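Pheromone cOB1/lipoprotein, YaeC family (Enterococcus faecalis, PDB 4EF1) probably binds methionine as the substrate-binding lipoprotein of an uptake system and is also a precursor of the pheromone cOB1. Local coordinates at residues 17-26 against 223-233. Sequence-based numbering, arbitrary orientation.
Sequences EILEHVKPLL and VLRSKEVQDWI
The imidazole of His21 stacks face to face on the indole of Trp232: the planes are 4° apart and the centroid of the histidine ring sits 3.6 Å from that of the five-membered indole ring. In both residues CG, anti to the backbone N, carries the ring across to the partner helix, and the side chains run antiparallel. His21 CB therefore reaches the six-membered ring, 3.9 Å from its centroid and 21° off the normal, a CH-pi contact. In the plane of the imidazole, a water 2.7 Å from His21 NE2 links weakly to Glu228 O. Ile18 meets the indole at its edge through CG1, while its CD1 lies 3.8 Å from Ile233 CD1. In this type 2 periplasmic-binding-protein fold, helix 12-28, backed by strand 31-37, runs roughly antiparallel to helix 227-236, the axes of 17-26 and 227-233 making 151°. Farther along, Val22 CG1 touches both methyls of Val229. Leu25 CD1 approaches Val229 CG2 at 3.7 Å, whereas its CD2 faces the Glu228 carboxylate. Val223 and Leu224 come from helix 215-225, ahead of the N-cap residue Ser226. Packing is tight at Ile18 CG2, 3.4 Å from Leu224 CD2. Val223 CG1 touches both Leu25 CB and Leu26 CD2, the latter at 3.5 Å.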
# COMPACT_ATOMS: atom_id res chain seq x y z
N GLU A 17 -5.11 8.16 10.32
CA GLU A 17 -4.63 9.49 10.79
C GLU A 17 -5.01 10.62 9.77
O GLU A 17 -5.39 11.73 10.17
CB GLU A 17 -3.15 9.45 11.12
CG GLU A 17 -2.82 8.57 12.34
CD GLU A 17 -1.40 8.76 12.87
OE1 GLU A 17 -0.57 9.44 12.23
OE2 GLU A 17 -1.12 8.23 13.94
N ILE A 18 -5.02 10.28 8.48
CA ILE A 18 -5.44 11.23 7.42
C ILE A 18 -6.93 11.52 7.59
O ILE A 18 -7.32 12.69 7.64
CB ILE A 18 -5.13 10.67 6.00
CG1 ILE A 18 -3.62 10.75 5.76
CG2 ILE A 18 -5.85 11.46 4.92
CD1 ILE A 18 -3.15 10.09 4.45
N LEU A 19 -7.72 10.46 7.74
CA LEU A 19 -9.16 10.55 7.98
C LEU A 19 -9.50 11.39 9.23
O LEU A 19 -10.33 12.33 9.17
CB LEU A 19 -9.81 9.17 8.00
CG LEU A 19 -9.76 8.41 6.67
CD1 LEU A 19 -10.26 7.01 6.82
CD2 LEU A 19 -10.54 9.16 5.56
N GLU A 20 -8.87 11.08 10.35
CA GLU A 20 -9.10 11.89 11.55
C GLU A 20 -8.83 13.36 11.26
O GLU A 20 -9.60 14.24 11.68
CB GLU A 20 -8.23 11.44 12.75
CG GLU A 20 -8.57 10.07 13.35
CD GLU A 20 -9.96 9.96 13.97
OE1 GLU A 20 -10.50 10.97 14.48
OE2 GLU A 20 -10.55 8.84 13.90
N HIS A 21 -7.71 13.65 10.58
CA HIS A 21 -7.31 15.01 10.27
C HIS A 21 -8.34 15.79 9.47
O HIS A 21 -8.51 16.99 9.70
CB HIS A 21 -5.93 15.03 9.59
CG HIS A 21 -5.50 16.40 9.13
ND1 HIS A 21 -5.05 17.34 9.97
CD2 HIS A 21 -5.51 16.99 7.86
CE1 HIS A 21 -4.79 18.48 9.29
NE2 HIS A 21 -5.05 18.26 8.01
N VAL A 22 -9.00 15.15 8.53
CA VAL A 22 -9.99 15.84 7.68
C VAL A 22 -11.42 15.90 8.28
O VAL A 22 -12.32 16.53 7.68
CB VAL A 22 -10.00 15.25 6.23
CG1 VAL A 22 -8.60 15.35 5.58
CG2 VAL A 22 -10.50 13.83 6.19
N LYS A 23 -11.68 15.27 9.44
CA LYS A 23 -13.06 15.32 10.02
C LYS A 23 -13.65 16.75 10.12
O LYS A 23 -14.76 16.96 9.71
CB LYS A 23 -13.15 14.66 11.39
CG LYS A 23 -13.07 13.15 11.38
CD LYS A 23 -13.31 12.61 12.77
CE LYS A 23 -13.21 11.11 12.83
NZ LYS A 23 -13.37 10.67 14.22
N PRO A 24 -12.88 17.72 10.64
CA PRO A 24 -13.46 19.09 10.70
C PRO A 24 -13.81 19.69 9.32
O PRO A 24 -14.79 20.42 9.19
CB PRO A 24 -12.38 19.91 11.41
CG PRO A 24 -11.47 18.91 12.05
CD PRO A 24 -11.55 17.65 11.23
N LEU A 25 -13.02 19.35 8.29
CA LEU A 25 -13.31 19.80 6.91
C LEU A 25 -14.58 19.15 6.36
O LEU A 25 -15.41 19.82 5.75
CB LEU A 25 -12.11 19.51 5.97
CG LEU A 25 -10.89 20.40 6.17
CD1 LEU A 25 -9.61 19.73 5.68
CD2 LEU A 25 -11.18 21.73 5.48
N LEU A 26 -14.72 17.84 6.57
CA LEU A 26 -15.93 17.14 6.16
C LEU A 26 -17.15 17.63 6.93
O LEU A 26 -18.23 17.65 6.37
CB LEU A 26 -15.81 15.61 6.30
CG LEU A 26 -15.35 14.88 5.06
CD1 LEU A 26 -16.43 14.93 4.01
CD2 LEU A 26 -14.08 15.51 4.53
N VAL A 223 -11.91 16.43 -0.59
CA VAL A 223 -11.24 17.02 0.61
C VAL A 223 -9.88 16.35 0.78
O VAL A 223 -8.85 17.04 0.95
CB VAL A 223 -12.11 16.90 1.87
CG1 VAL A 223 -11.28 17.15 3.12
CG2 VAL A 223 -13.30 17.82 1.78
N LEU A 224 -9.83 15.03 0.61
CA LEU A 224 -8.58 14.29 0.68
C LEU A 224 -7.52 14.70 -0.37
O LEU A 224 -6.32 14.60 -0.09
CB LEU A 224 -8.82 12.79 0.62
CG LEU A 224 -9.45 12.12 1.82
CD1 LEU A 224 -9.78 10.69 1.45
CD2 LEU A 224 -8.52 12.24 3.05
N ARG A 225 -7.97 15.17 -1.53
CA ARG A 225 -7.06 15.67 -2.58
C ARG A 225 -6.83 17.18 -2.54
O ARG A 225 -6.01 17.71 -3.32
CB ARG A 225 -7.63 15.31 -3.96
CG ARG A 225 -7.67 13.83 -4.22
CD ARG A 225 -8.42 13.58 -5.50
NE ARG A 225 -8.22 12.24 -6.01
CZ ARG A 225 -8.92 11.69 -7.01
NH1 ARG A 225 -9.91 12.35 -7.62
NH2 ARG A 225 -8.63 10.46 -7.42
N SER A 226 -7.51 17.91 -1.64
CA SER A 226 -7.36 19.38 -1.63
C SER A 226 -5.93 19.77 -1.24
O SER A 226 -5.30 19.03 -0.49
CB SER A 226 -8.35 20.03 -0.66
OG SER A 226 -8.08 19.62 0.68
N LYS A 227 -5.47 20.90 -1.75
CA LYS A 227 -4.09 21.34 -1.59
C LYS A 227 -3.67 21.39 -0.11
O LYS A 227 -2.60 20.90 0.21
CB LYS A 227 -3.87 22.72 -2.24
CG LYS A 227 -2.47 23.31 -2.10
CD LYS A 227 -2.40 24.75 -2.57
CE LYS A 227 -0.99 25.35 -2.42
NZ LYS A 227 0.08 24.62 -3.15
N GLU A 228 -4.52 21.96 0.76
CA GLU A 228 -4.16 22.09 2.20
C GLU A 228 -3.96 20.68 2.84
O GLU A 228 -3.05 20.49 3.61
CB GLU A 228 -5.19 22.93 2.98
CG GLU A 228 -6.52 22.20 3.21
CD GLU A 228 -7.71 23.08 3.53
OE1 GLU A 228 -7.83 23.57 4.67
OE2 GLU A 228 -8.58 23.21 2.65
N VAL A 229 -4.76 19.69 2.45
CA VAL A 229 -4.63 18.34 3.01
C VAL A 229 -3.40 17.64 2.42
O VAL A 229 -2.63 17.05 3.15
CB VAL A 229 -5.93 17.50 2.82
CG1 VAL A 229 -5.72 16.06 3.26
CG2 VAL A 229 -7.13 18.16 3.51
N GLN A 230 -3.20 17.74 1.11
CA GLN A 230 -2.00 17.15 0.48
C GLN A 230 -0.69 17.70 1.09
O GLN A 230 0.22 16.93 1.35
CB GLN A 230 -2.06 17.41 -1.03
CG GLN A 230 -3.22 16.66 -1.69
CD GLN A 230 -3.15 16.71 -3.19
OE1 GLN A 230 -2.84 17.72 -3.75
NE2 GLN A 230 -3.42 15.62 -3.82
N ASP A 231 -0.63 19.00 1.33
CA ASP A 231 0.56 19.63 1.97
C ASP A 231 0.77 19.07 3.38
O ASP A 231 1.90 18.80 3.79
CB ASP A 231 0.44 21.14 2.00
CG ASP A 231 0.53 21.75 0.61
OD1 ASP A 231 0.78 20.99 -0.34
OD2 ASP A 231 0.33 22.97 0.45
N TRP A 232 -0.31 18.93 4.14
CA TRP A 232 -0.23 18.37 5.49
C TRP A 232 0.33 16.96 5.46
O TRP A 232 1.26 16.62 6.19
CB TRP A 232 -1.58 18.47 6.17
CG TRP A 232 -1.59 17.88 7.54
CD1 TRP A 232 -1.26 18.51 8.75
CD2 TRP A 232 -1.90 16.50 7.88
NE1 TRP A 232 -1.37 17.62 9.78
CE2 TRP A 232 -1.75 16.40 9.33
CE3 TRP A 232 -2.30 15.37 7.16
CZ2 TRP A 232 -2.00 15.22 10.02
CZ3 TRP A 232 -2.52 14.16 7.86
CH2 TRP A 232 -2.40 14.10 9.26
N ILE A 233 -0.18 16.15 4.53
CA ILE A 233 0.29 14.79 4.33
C ILE A 233 1.80 14.77 4.02
O ILE A 233 2.57 14.06 4.67
CB ILE A 233 -0.48 14.07 3.18
CG1 ILE A 233 -1.95 13.86 3.51
CG2 ILE A 233 0.10 12.71 2.87
CD1 ILE A 233 -2.72 13.24 2.37
O HOH W 1 -5.11 20.22 6.15